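Side-chain contacts in glucosidase (Croceicoccus marinus, PDB 5Z3K), which probably hydrolyses O-glycosidic bonds as a beta-glucosidase of glycoside hydrolase family 39: residues 66-71 against 110-115; 241-246 against 294-299; 337-342 against 475-480; 97-100 against 104-107. All coordinates share one frame; numbering follows the deposited sequence.

Contact 1: 66-71 against 110-115; sequences IDNPTS and ASEIPA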
loop_
_atom_site.group_PDB
_atom_site.type_symbol
_atom_site.label_atom_id
_atom_site.label_comp_id
_atom_site.label_asym_id
_atom_site.label_seq_id
_atom_site.Cartn_x
_atom_site.Cartn_y
_atom_site.Cartn_z
ATOM N N ILE A 66 16.199 -12.765 -19.098
ATOM C CA ILE A 66 17.478 -13.260 -19.573
ATOM C C ILE A 66 18.156 -13.952 -18.393
ATOM O O ILE A 66 17.671 -13.905 -17.260
ATOM C CB ILE A 66 18.364 -12.141 -20.148
ATOM C CG1 ILE A 66 18.673 -11.109 -19.056
ATOM C CG2 ILE A 66 17.693 -11.492 -21.367
ATOM C CD1 ILE A 66 19.443 -9.907 -19.537
ATOM N N ASP A 67 19.282 -14.602 -18.668
ATOM C CA ASP A 67 20.042 -15.231 -17.595
ATOM C C ASP A 67 20.582 -14.165 -16.655
ATOM O O ASP A 67 21.059 -13.115 -17.091
ATOM C CB ASP A 67 21.200 -16.069 -18.159
ATOM C CG ASP A 67 20.731 -17.328 -18.889
ATOM O OD1 ASP A 67 19.512 -17.494 -19.105
ATOM O OD2 ASP A 67 21.597 -18.156 -19.257
ATOM N N ASN A 68 20.514 -14.449 -15.355
ATOM C CA ASN A 68 20.854 -13.510 -14.290
ATOM C C ASN A 68 20.959 -14.302 -12.992
ATOM O O ASN A 68 20.006 -15.003 -12.621
ATOM C CB ASN A 68 19.786 -12.406 -14.203
ATOM C CG ASN A 68 20.063 -11.376 -13.114
ATOM O OD1 ASN A 68 20.937 -11.547 -12.268
ATOM N ND2 ASN A 68 19.281 -10.300 -13.121
ATOM N N PRO A 69 22.099 -14.240 -12.288
ATOM C CA PRO A 69 22.250 -15.061 -11.073
ATOM C C PRO A 69 21.197 -14.809 -10.008
ATOM O O PRO A 69 20.804 -15.750 -9.305
ATOM C CB PRO A 69 23.654 -14.681 -10.574
ATOM C CG PRO A 69 24.394 -14.327 -11.813
ATOM C CD PRO A 69 23.378 -13.649 -12.719
ATOM N N THR A 70 20.736 -13.569 -9.856
ATOM C CA THR A 70 19.791 -13.245 -8.794
ATOM C C THR A 70 18.347 -13.556 -9.167
ATOM O O THR A 70 17.461 -13.420 -8.314
ATOM C CB THR A 70 19.904 -11.765 -8.418
ATOM O OG1 THR A 70 19.568 -10.959 -9.554
ATOM C CG2 THR A 70 21.313 -11.429 -7.956
ATOM N N SER A 71 18.089 -13.941 -10.414
ATOM C CA SER A 71 16.739 -14.224 -10.882
ATOM C C SER A 71 16.214 -15.516 -10.266
ATOM O O SER A 71 16.979 -16.400 -9.876
ATOM C CB SER A 71 16.726 -14.321 -12.413
ATOM O OG SER A 71 15.465 -14.761 -12.917
ATOM N N ALA A 110 7.910 -10.030 -12.504
ATOM C CA ALA A 110 8.534 -8.992 -13.322
ATOM C C ALA A 110 9.994 -9.329 -13.574
ATOM O O ALA A 110 10.626 -10.052 -12.798
ATOM C CB ALA A 110 8.435 -7.614 -12.654
ATOM N N SER A 111 10.536 -8.768 -14.661
ATOM C CA SER A 111 11.948 -8.940 -14.968
ATOM C C SER A 111 12.793 -8.059 -14.048
ATOM O O SER A 111 12.285 -7.369 -13.155
ATOM C CB SER A 111 12.229 -8.611 -16.438
ATOM O OG SER A 111 12.179 -7.206 -16.653
ATOM N N GLU A 112 14.110 -8.079 -14.273
ATOM C CA GLU A 112 15.057 -7.304 -13.470
ATOM C C GLU A 112 15.109 -5.849 -13.950
ATOM O O GLU A 112 16.123 -5.341 -14.434
ATOM C CB GLU A 112 16.434 -7.959 -13.504
ATOM C CG GLU A 112 17.445 -7.330 -12.576
ATOM C CD GLU A 112 16.871 -7.048 -11.196
ATOM O OE1 GLU A 112 16.837 -5.871 -10.794
ATOM O OE2 GLU A 112 16.456 -8.014 -10.522
ATOM N N ILE A 113 13.971 -5.182 -13.818
ATOM C CA ILE A 113 13.881 -3.740 -14.079
ATOM C C ILE A 113 14.720 -2.993 -13.046
ATOM O O ILE A 113 14.532 -3.214 -11.835
ATOM C CB ILE A 113 12.420 -3.281 -14.020
ATOM C CG1 ILE A 113 11.593 -3.978 -15.105
ATOM C CG2 ILE A 113 12.332 -1.755 -14.086
ATOM C CD1 ILE A 113 10.107 -4.134 -14.760
ATOM N N PRO A 114 15.600 -2.050 -13.453
ATOM C CA PRO A 114 15.763 -1.547 -14.827
ATOM C C PRO A 114 16.866 -2.192 -15.663
ATOM O O PRO A 114 17.032 -1.798 -16.811
ATOM C CB PRO A 114 16.117 -0.076 -14.599
ATOM C CG PRO A 114 16.972 -0.129 -13.370
ATOM C CD PRO A 114 16.374 -1.236 -12.500
ATOM N N ALA A 115 17.626 -3.134 -15.111
ATOM C CA ALA A 115 18.733 -3.686 -15.887
ATOM C C ALA A 115 18.226 -4.351 -17.158
ATOM O O ALA A 115 18.838 -4.220 -18.227
ATOM C CB ALA A 115 19.538 -4.668 -15.036
HETATM O O HOH W 1 16.961 -10.587 -10.961
#
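The amide of Asn68 meets the methylenes of Glu112: ND2 of Asn68 lies 3.5 Å from CG of Glu112, with CB of that residue a little farther off. The two side chains run at about a right angle, and the amide and carboxylate planes are turned 72° apart. Asn68 reaches across because its CG is anti to the backbone N (chi1 -180°), and its amide works in two directions. ND2 bonds to Asp64 OD2, while OD1 of Asn68 takes the backbone N of Thr70 at 3.2 Å, the donor standing well above the carbonyl plane. That bond makes an Asx turn inside the type I turn of 68-71, which Ser71 N closes onto Asn68 O.

Glu112 bends at chi2 (45°), and its carboxylate is shared out. OE1 goes to His311 ND1, whereas OE2 receives a bond of 2.7 Å from a water that also bonds to Thr70 OG1 at 3.0 Å. Asp64, just before 66-71 in the same loop, takes Glu112 N on OD1 and so ties the two loops directly. With an alanine here in place of Asn68, Asp64 OD2 would probably lose its amide mate and the turn its side-chain acceptor.

This is a surface contact between two loops of the barrel: 66-71 lies between strand 53-55 and helix 89-100; the loop holding 110-115 runs from strand 104-109 to helix 123-138.

Contact 2: 241-246 against 294-299; sequences TIAAEV and SEVDKA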
loop_
_atom_site.group_PDB
_atom_site.type_symbol
_atom_site.label_atom_id
_atom_site.label_comp_id
_atom_site.label_asym_id
_atom_site.label_seq_id
_atom_site.Cartn_x
_atom_site.Cartn_y
_atom_site.Cartn_z
ATOM N N THR A 241 -10.047 9.884 -5.454
ATOM C CA THR A 241 -10.415 10.462 -6.750
ATOM C C THR A 241 -9.971 9.572 -7.907
ATOM O O THR A 241 -10.751 9.314 -8.833
ATOM C CB THR A 241 -9.817 11.861 -6.895
ATOM O OG1 THR A 241 -10.296 12.689 -5.834
ATOM C CG2 THR A 241 -10.204 12.492 -8.242
ATOM N N ILE A 242 -8.724 9.090 -7.879
ATOM C CA ILE A 242 -8.259 8.268 -8.999
ATOM C C ILE A 242 -9.017 6.946 -9.046
ATOM O O ILE A 242 -9.419 6.479 -10.121
ATOM C CB ILE A 242 -6.738 8.030 -8.927
ATOM C CG1 ILE A 242 -5.967 9.349 -8.827
ATOM C CG2 ILE A 242 -6.274 7.232 -10.147
ATOM C CD1 ILE A 242 -6.198 10.280 -9.987
ATOM N N ALA A 243 -9.226 6.320 -7.882
ATOM C CA ALA A 243 -9.863 5.010 -7.850
ATOM C C ALA A 243 -11.263 5.066 -8.441
ATOM O O ALA A 243 -11.704 4.115 -9.095
ATOM C CB ALA A 243 -9.920 4.479 -6.413
ATOM N N ALA A 244 -11.982 6.163 -8.207
ATOM C CA ALA A 244 -13.313 6.300 -8.788
ATOM C C ALA A 244 -13.244 6.259 -10.307
ATOM O O ALA A 244 -14.047 5.576 -10.956
ATOM C CB ALA A 244 -13.972 7.595 -8.301
ATOM N N GLU A 245 -12.269 6.959 -10.890
ATOM C CA GLU A 245 -12.137 6.977 -12.342
ATOM C C GLU A 245 -11.721 5.612 -12.878
ATOM O O GLU A 245 -12.239 5.156 -13.906
ATOM C CB GLU A 245 -11.139 8.055 -12.760
ATOM C CG GLU A 245 -10.928 8.134 -14.257
ATOM C CD GLU A 245 -12.192 8.530 -14.997
ATOM O OE1 GLU A 245 -13.114 9.078 -14.348
ATOM O OE2 GLU A 245 -12.262 8.291 -16.223
ATOM N N VAL A 246 -10.806 4.937 -12.185
ATOM C CA VAL A 246 -10.378 3.612 -12.620
ATOM C C VAL A 246 -11.536 2.632 -12.533
ATOM O O VAL A 246 -11.739 1.796 -13.424
ATOM C CB VAL A 246 -9.175 3.142 -11.783
ATOM C CG1 VAL A 246 -8.824 1.717 -12.143
ATOM C CG2 VAL A 246 -7.998 4.069 -12.002
ATOM N N SER A 294 -13.671 4.444 -0.444
ATOM C CA SER A 294 -13.227 4.644 -1.825
ATOM C C SER A 294 -13.397 3.340 -2.588
ATOM O O SER A 294 -13.741 2.304 -2.018
ATOM C CB SER A 294 -11.768 5.095 -1.884
ATOM O OG SER A 294 -10.908 3.977 -1.711
ATOM N N GLU A 295 -13.117 3.396 -3.889
ATOM C CA GLU A 295 -13.125 2.196 -4.710
ATOM C C GLU A 295 -11.847 1.374 -4.575
ATOM O O GLU A 295 -11.744 0.324 -5.214
ATOM C CB GLU A 295 -13.362 2.569 -6.180
ATOM C CG GLU A 295 -14.686 3.320 -6.397
ATOM C CD GLU A 295 -15.905 2.503 -6.003
ATOM O OE1 GLU A 295 -15.851 1.260 -6.091
ATOM O OE2 GLU A 295 -16.933 3.106 -5.633
ATOM N N VAL A 296 -10.882 1.808 -3.753
ATOM C CA VAL A 296 -9.699 0.995 -3.500
ATOM C C VAL A 296 -10.093 -0.237 -2.696
ATOM O O VAL A 296 -10.712 -0.137 -1.626
ATOM C CB VAL A 296 -8.622 1.809 -2.761
ATOM C CG1 VAL A 296 -7.407 0.934 -2.460
ATOM C CG2 VAL A 296 -8.221 3.039 -3.571
ATOM N N ASP A 297 -9.712 -1.416 -3.193
ATOM C CA ASP A 297 -10.002 -2.659 -2.486
ATOM C C ASP A 297 -8.803 -3.208 -1.731
ATOM O O ASP A 297 -8.982 -3.892 -0.716
ATOM C CB ASP A 297 -10.502 -3.724 -3.463
ATOM C CG ASP A 297 -11.853 -3.372 -4.055
ATOM O OD1 ASP A 297 -12.746 -2.969 -3.285
ATOM O OD2 ASP A 297 -12.014 -3.467 -5.289
ATOM N N LYS A 298 -7.597 -2.934 -2.219
ATOM C CA LYS A 298 -6.349 -3.309 -1.574
ATOM C C LYS A 298 -5.331 -2.225 -1.895
ATOM O O LYS A 298 -5.338 -1.672 -3.001
ATOM C CB LYS A 298 -5.826 -4.661 -2.076
ATOM C CG LYS A 298 -6.724 -5.845 -1.803
ATOM C CD LYS A 298 -6.773 -6.179 -0.335
ATOM C CE LYS A 298 -7.307 -7.608 -0.124
ATOM N NZ LYS A 298 -8.184 -8.035 -1.258
ATOM N N ALA A 299 -4.453 -1.929 -0.938
ATOM C CA ALA A 299 -3.528 -0.820 -1.089
ATOM C C ALA A 299 -2.148 -1.208 -0.594
ATOM O O ALA A 299 -2.024 -1.933 0.400
ATOM C CB ALA A 299 -4.021 0.414 -0.319
#
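Two peptide planes, Ala243-Ala244 on the helix and Glu295-Val296 on the loop, lie nearly parallel and are offset, each with a side chain of the other segment over its face. Ala243 CB stands almost straight above Val296 N, 3.9 Å away. In return, Glu295 lays its CB over the Ala243-Ala244 peptide, 3.7 Å from Ala243 O, and its CG continues toward Ala244 CA at 4.1 Å. The third flat group, the Glu295 carboxylate, turns off from this packing: the chain bends at chi2 (-61°), and the side chain also touches Arg247 one turn farther along the helix.

Ala243 CB has a second neighbour in Val296 CG2, at 3.6 Å. A chi1 of 178° leaves CG2 of Val296 next to its own backbone N, and the alanine methyl can touch both.

The family's (beta/alpha)8 barrel explains the pairing. Helix 238-252 follows strand 223-229 on the outside of the barrel, and 294-299 runs from the connection after helix 277-291 into the first residues of the closing strand 298-301. Having only a methyl, Ala243 lets the connection come close, its CA 5.3 Å from Glu295 CA.

An ST turn shapes the connection: Ser294 OG accepts from Val296 N at 3.0 Å and bonds to Met291 O as well. On the barrel side, Ala243 also packs against Trp226 of strand 223-229.

Contact 3: 337-342 against 475-480; sequences VGQTLA and VELIEI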
loop_
_atom_site.group_PDB
_atom_site.type_symbol
_atom_site.label_atom_id
_atom_site.label_comp_id
_atom_site.label_asym_id
_atom_site.label_seq_id
_atom_site.Cartn_x
_atom_site.Cartn_y
_atom_site.Cartn_z
ATOM N N VAL A 337 -1.630 4.215 11.807
ATOM C CA VAL A 337 -2.609 3.913 10.761
ATOM C C VAL A 337 -2.920 2.420 10.735
ATOM O O VAL A 337 -4.083 2.003 10.776
ATOM C CB VAL A 337 -2.104 4.393 9.385
ATOM C CG1 VAL A 337 -2.907 3.746 8.283
ATOM C CG2 VAL A 337 -2.153 5.915 9.275
ATOM N N GLY A 338 -1.883 1.589 10.645
ATOM C CA GLY A 338 -2.119 0.160 10.549
ATOM C C GLY A 338 -2.870 -0.393 11.741
ATOM O O GLY A 338 -3.721 -1.274 11.597
ATOM N N GLN A 339 -2.560 0.111 12.941
ATOM C CA GLN A 339 -3.268 -0.354 14.120
ATOM C C GLN A 339 -4.744 0.008 14.043
ATOM O O GLN A 339 -5.606 -0.771 14.465
ATOM C CB GLN A 339 -2.622 0.220 15.378
ATOM C CG GLN A 339 -1.237 -0.392 15.618
ATOM C CD GLN A 339 -0.357 0.460 16.501
ATOM O OE1 GLN A 339 -0.802 1.444 17.086
ATOM N NE2 GLN A 339 0.916 0.085 16.595
ATOM N N THR A 340 -5.047 1.189 13.508
ATOM C CA THR A 340 -6.438 1.599 13.366
ATOM C C THR A 340 -7.151 0.743 12.330
ATOM O O THR A 340 -8.291 0.313 12.556
ATOM C CB THR A 340 -6.517 3.080 12.988
ATOM O OG1 THR A 340 -5.841 3.856 13.982
ATOM C CG2 THR A 340 -7.966 3.532 12.906
ATOM N N LEU A 341 -6.487 0.479 11.195
ATOM C CA LEU A 341 -7.048 -0.351 10.130
ATOM C C LEU A 341 -7.167 -1.815 10.536
ATOM O O LEU A 341 -7.887 -2.576 9.872
ATOM C CB LEU A 341 -6.190 -0.250 8.857
ATOM C CG LEU A 341 -6.177 1.137 8.195
ATOM C CD1 LEU A 341 -5.277 1.203 6.947
ATOM C CD2 LEU A 341 -7.636 1.543 7.868
ATOM N N ALA A 342 -6.477 -2.230 11.597
ATOM C CA ALA A 342 -6.572 -3.609 12.043
ATOM C C ALA A 342 -7.792 -3.861 12.914
ATOM O O ALA A 342 -8.100 -5.027 13.181
ATOM C CB ALA A 342 -5.315 -4.027 12.813
ATOM N N VAL A 475 -0.272 13.703 13.819
ATOM C CA VAL A 475 -1.098 12.502 13.788
ATOM C C VAL A 475 -1.241 11.987 15.214
ATOM O O VAL A 475 -0.247 11.885 15.945
ATOM C CB VAL A 475 -0.490 11.411 12.873
ATOM C CG1 VAL A 475 -1.370 10.161 12.860
ATOM C CG2 VAL A 475 -0.302 11.952 11.453
ATOM N N GLU A 476 -2.477 11.739 15.634
ATOM C CA GLU A 476 -2.723 11.252 16.983
ATOM C C GLU A 476 -3.648 10.039 17.055
ATOM O O GLU A 476 -4.699 10.005 16.414
ATOM C CB GLU A 476 -3.279 12.378 17.860
ATOM C CG GLU A 476 -3.304 12.054 19.345
ATOM C CD GLU A 476 -2.967 13.254 20.208
ATOM O OE1 GLU A 476 -3.905 13.893 20.731
ATOM O OE2 GLU A 476 -1.767 13.559 20.364
ATOM N N LEU A 477 -3.243 9.049 17.841
ATOM C CA LEU A 477 -4.047 7.854 18.065
ATOM C C LEU A 477 -4.491 7.875 19.513
ATOM O O LEU A 477 -3.654 7.943 20.414
ATOM C CB LEU A 477 -3.268 6.568 17.775
ATOM C CG LEU A 477 -4.021 5.272 18.085
ATOM C CD1 LEU A 477 -5.221 5.140 17.157
ATOM C CD2 LEU A 477 -3.090 4.056 17.913
ATOM N N ILE A 478 -5.794 7.842 19.728
ATOM C CA ILE A 478 -6.368 7.723 21.057
ATOM C C ILE A 478 -6.827 6.291 21.206
ATOM O O ILE A 478 -7.621 5.802 20.394
ATOM C CB ILE A 478 -7.544 8.694 21.261
ATOM C CG1 ILE A 478 -7.112 10.132 20.973
ATOM C CG2 ILE A 478 -8.146 8.507 22.661
ATOM C CD1 ILE A 478 -5.890 10.585 21.762
ATOM N N GLU A 479 -6.347 5.620 22.245
ATOM C CA GLU A 479 -6.682 4.227 22.487
ATOM C C GLU A 479 -7.398 4.128 23.825
ATOM O O GLU A 479 -6.844 4.532 24.852
ATOM C CB GLU A 479 -5.420 3.362 22.485
ATOM C CG GLU A 479 -5.704 1.902 22.301
ATOM C CD GLU A 479 -4.466 1.150 21.862
ATOM O OE1 GLU A 479 -4.211 1.055 20.637
ATOM O OE2 GLU A 479 -3.738 0.689 22.761
ATOM N N ILE A 480 -8.617 3.596 23.814
ATOM C CA ILE A 480 -9.403 3.387 25.031
ATOM C C ILE A 480 -9.588 1.891 25.239
ATOM O O ILE A 480 -10.031 1.184 24.327
ATOM C CB ILE A 480 -10.764 4.099 24.960
ATOM C CG1 ILE A 480 -10.564 5.561 24.588
ATOM C CG2 ILE A 480 -11.490 4.002 26.298
ATOM C CD1 ILE A 480 -11.809 6.225 24.157
#
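Thr340 OG1 spends its proton on Leu336 O, one turn back in its own helix, and Leu477 CD1 lies 3.5 Å from Thr340 OG1. The hydroxyl thus turns to its own backbone while the leucine methyl packs against it. OG1 sits beside the backbone N of Thr340 (chi1 -57°), within range of that carbonyl, and the Thr340 and Leu477 side chains slide past each other in opposite directions.

The other methyl of the leucine fork serves the preceding residue: CD2 of Leu477 lies 3.6 Å from Gln339 OE1, the two side chains crossing at about a right angle. Beyond CG the glutamine runs out extended, and its NE2 bonds to Asn48 O. Leu477 points from the strand toward the helix, and a chi1 of 176° helps set its fork between Gln339 and Thr340. Thr340 also touches Leu373 of strand 369-376.

The contact joins helix 329-341, which follows the last strand of the barrel, to strand 474-482 of the nine-stranded sheet. Alternation along this strand sends Leu477 to the helix, while Glu476 and Ile478 face strand 464-469 of the same curved sheet.

The polar tie from sheet to helix is made by Arg371, salt-bridged through NE to Glu479 OE1 within the sheet and bonded through NH1 to Gln339 O. Leu477 itself puts its methyls against a hydroxyl oxygen that donates to Leu336 O and an amide oxygen whose NE2 neighbour is bonded to Asn48 O, so the direct contact is van der Waals in kind.

Contact 4: 97-100 against 104-107; sequences QTRS and NILF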
loop_
_atom_site.group_PDB
_atom_site.type_symbol
_atom_site.label_atom_id
_atom_site.label_comp_id
_atom_site.label_asym_id
_atom_site.label_seq_id
_atom_site.Cartn_x
_atom_site.Cartn_y
_atom_site.Cartn_z
ATOM N N GLN A 97 9.347 -14.405 6.434
ATOM C CA GLN A 97 9.236 -13.246 7.317
ATOM C C GLN A 97 7.841 -12.652 7.250
ATOM O O GLN A 97 7.238 -12.331 8.283
ATOM C CB GLN A 97 10.263 -12.177 6.940
ATOM C CG GLN A 97 11.710 -12.544 7.272
ATOM C CD GLN A 97 12.705 -11.603 6.624
ATOM O OE1 GLN A 97 12.323 -10.613 5.988
ATOM N NE2 GLN A 97 13.999 -11.907 6.773
ATOM N N THR A 98 7.313 -12.507 6.038
ATOM C CA THR A 98 6.009 -11.883 5.872
ATOM C C THR A 98 4.920 -12.737 6.500
ATOM O O THR A 98 4.032 -12.216 7.189
ATOM C CB THR A 98 5.737 -11.642 4.385
ATOM O OG1 THR A 98 6.775 -10.818 3.830
ATOM C CG2 THR A 98 4.388 -10.959 4.200
ATOM N N ARG A 99 4.978 -14.055 6.289
ATOM C CA ARG A 99 3.959 -14.918 6.876
ATOM C C ARG A 99 4.059 -14.957 8.400
ATOM O O ARG A 99 3.038 -15.135 9.075
ATOM C CB ARG A 99 4.048 -16.334 6.292
ATOM C CG ARG A 99 3.823 -16.426 4.770
ATOM C CD ARG A 99 2.398 -15.988 4.354
ATOM N NE ARG A 99 1.381 -16.897 4.879
ATOM C CZ ARG A 99 0.113 -16.561 5.096
ATOM N NH1 ARG A 99 -0.305 -15.324 4.855
ATOM N NH2 ARG A 99 -0.740 -17.457 5.568
ATOM N N SER A 100 5.262 -14.774 8.963
ATOM C CA SER A 100 5.420 -14.859 10.407
ATOM C C SER A 100 4.739 -13.709 11.143
ATOM O O SER A 100 4.460 -13.841 12.336
ATOM C CB SER A 100 6.908 -14.915 10.772
ATOM O OG SER A 100 7.486 -13.626 10.729
ATOM N N ASN A 104 -0.461 -11.350 4.213
ATOM C CA ASN A 104 -0.527 -12.002 2.911
ATOM C C ASN A 104 0.489 -11.379 1.954
ATOM O O ASN A 104 1.119 -10.361 2.243
ATOM C CB ASN A 104 -1.939 -11.906 2.342
ATOM C CG ASN A 104 -2.877 -12.914 2.968
ATOM O OD1 ASN A 104 -3.057 -14.012 2.456
ATOM N ND2 ASN A 104 -3.469 -12.546 4.082
ATOM N N ILE A 105 0.647 -11.996 0.788
ATOM C CA ILE A 105 1.678 -11.579 -0.153
ATOM C C ILE A 105 1.046 -11.284 -1.505
ATOM O O ILE A 105 0.176 -12.032 -1.974
ATOM C CB ILE A 105 2.797 -12.634 -0.262
ATOM C CG1 ILE A 105 3.513 -12.740 1.090
ATOM C CG2 ILE A 105 3.805 -12.249 -1.332
ATOM C CD1 ILE A 105 4.422 -13.953 1.239
ATOM N N LEU A 106 1.450 -10.161 -2.100
ATOM C CA LEU A 106 1.159 -9.816 -3.489
ATOM C C LEU A 106 2.470 -10.018 -4.234
ATOM O O LEU A 106 3.411 -9.226 -4.082
ATOM C CB LEU A 106 0.652 -8.385 -3.599
ATOM C CG LEU A 106 0.523 -7.794 -5.000
ATOM C CD1 LEU A 106 -0.594 -8.529 -5.709
ATOM C CD2 LEU A 106 0.225 -6.301 -4.917
ATOM N N PHE A 107 2.566 -11.118 -4.974
ATOM C CA PHE A 107 3.821 -11.498 -5.601
ATOM C C PHE A 107 3.854 -10.927 -7.013
ATOM O O PHE A 107 3.079 -11.350 -7.877
ATOM C CB PHE A 107 3.991 -13.015 -5.610
ATOM C CG PHE A 107 5.401 -13.452 -5.861
ATOM C CD1 PHE A 107 5.967 -13.314 -7.125
ATOM C CD2 PHE A 107 6.174 -13.961 -4.830
ATOM C CE1 PHE A 107 7.269 -13.692 -7.357
ATOM C CE2 PHE A 107 7.478 -14.345 -5.056
ATOM C CZ PHE A 107 8.028 -14.211 -6.323
HETATM O O HOH W 2 -3.376 -16.461 4.863
#
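Apolar packing comes first. CG2 of Thr98 rests 3.7 Å from Ile105 CG1 and 3.9 Å from the carbonyl O of Asn104. The threonine's chi1 of -58° places OG1 beside the helix backbone, where it bonds with Trp94 O, and leaves CG2 for the strand. The aliphatic part of Arg99 adds a looser touch, its CD 4.2 Å from Ile105 CD1. At the guanidinium the packing continues: Arg99 folds at chi2 and chi3, bringing the edge of the group to Asn104 CA, 3.9 Å from NH1, with the amide plane of Asn104 turned 55° from the guanidinium.

The polar groups lie on the more open side. NH1 bonds to Ala103 O in the short connection. NH2 of Arg99 gives a bond of 2.9 Å to a water, which passes a weak one of 3.4 Å to Asn104 OD1.

Helix 89-100 and strand 104-109 are consecutive elements of the (beta/alpha)8 barrel, and these residues pack the helix end onto the start of the strand it leads into. Chemically the contact is graded: methyl and methylene groups meet on the buried side, while the arginine, bonded to Ala103 O, touches Asn104 directly by van der Waals contact, and a water adds a link that is weak on the asparagine side.

In the fold
Contacts 1, 2 and 4 belong to the eight-stranded barrel, and contact 3 joins it to the nine-stranded sheet. Contacts 2 and 4 both lie where a helix connection enters a barrel strand, on opposite sides of the chain's centre, their own centres 23 Å apart. Contact 1 involves loops that leave strands 53-55 and 104-109, the end where (beta/alpha)8 glycosidases carry their active site; its centre is 22 Å from that of contact 4, whose strand runs directly into 110-115. Contact 3 is the most distant from contact 1, 39 Å between centres, yet its nearest atoms come within about 7 Å of contact 2.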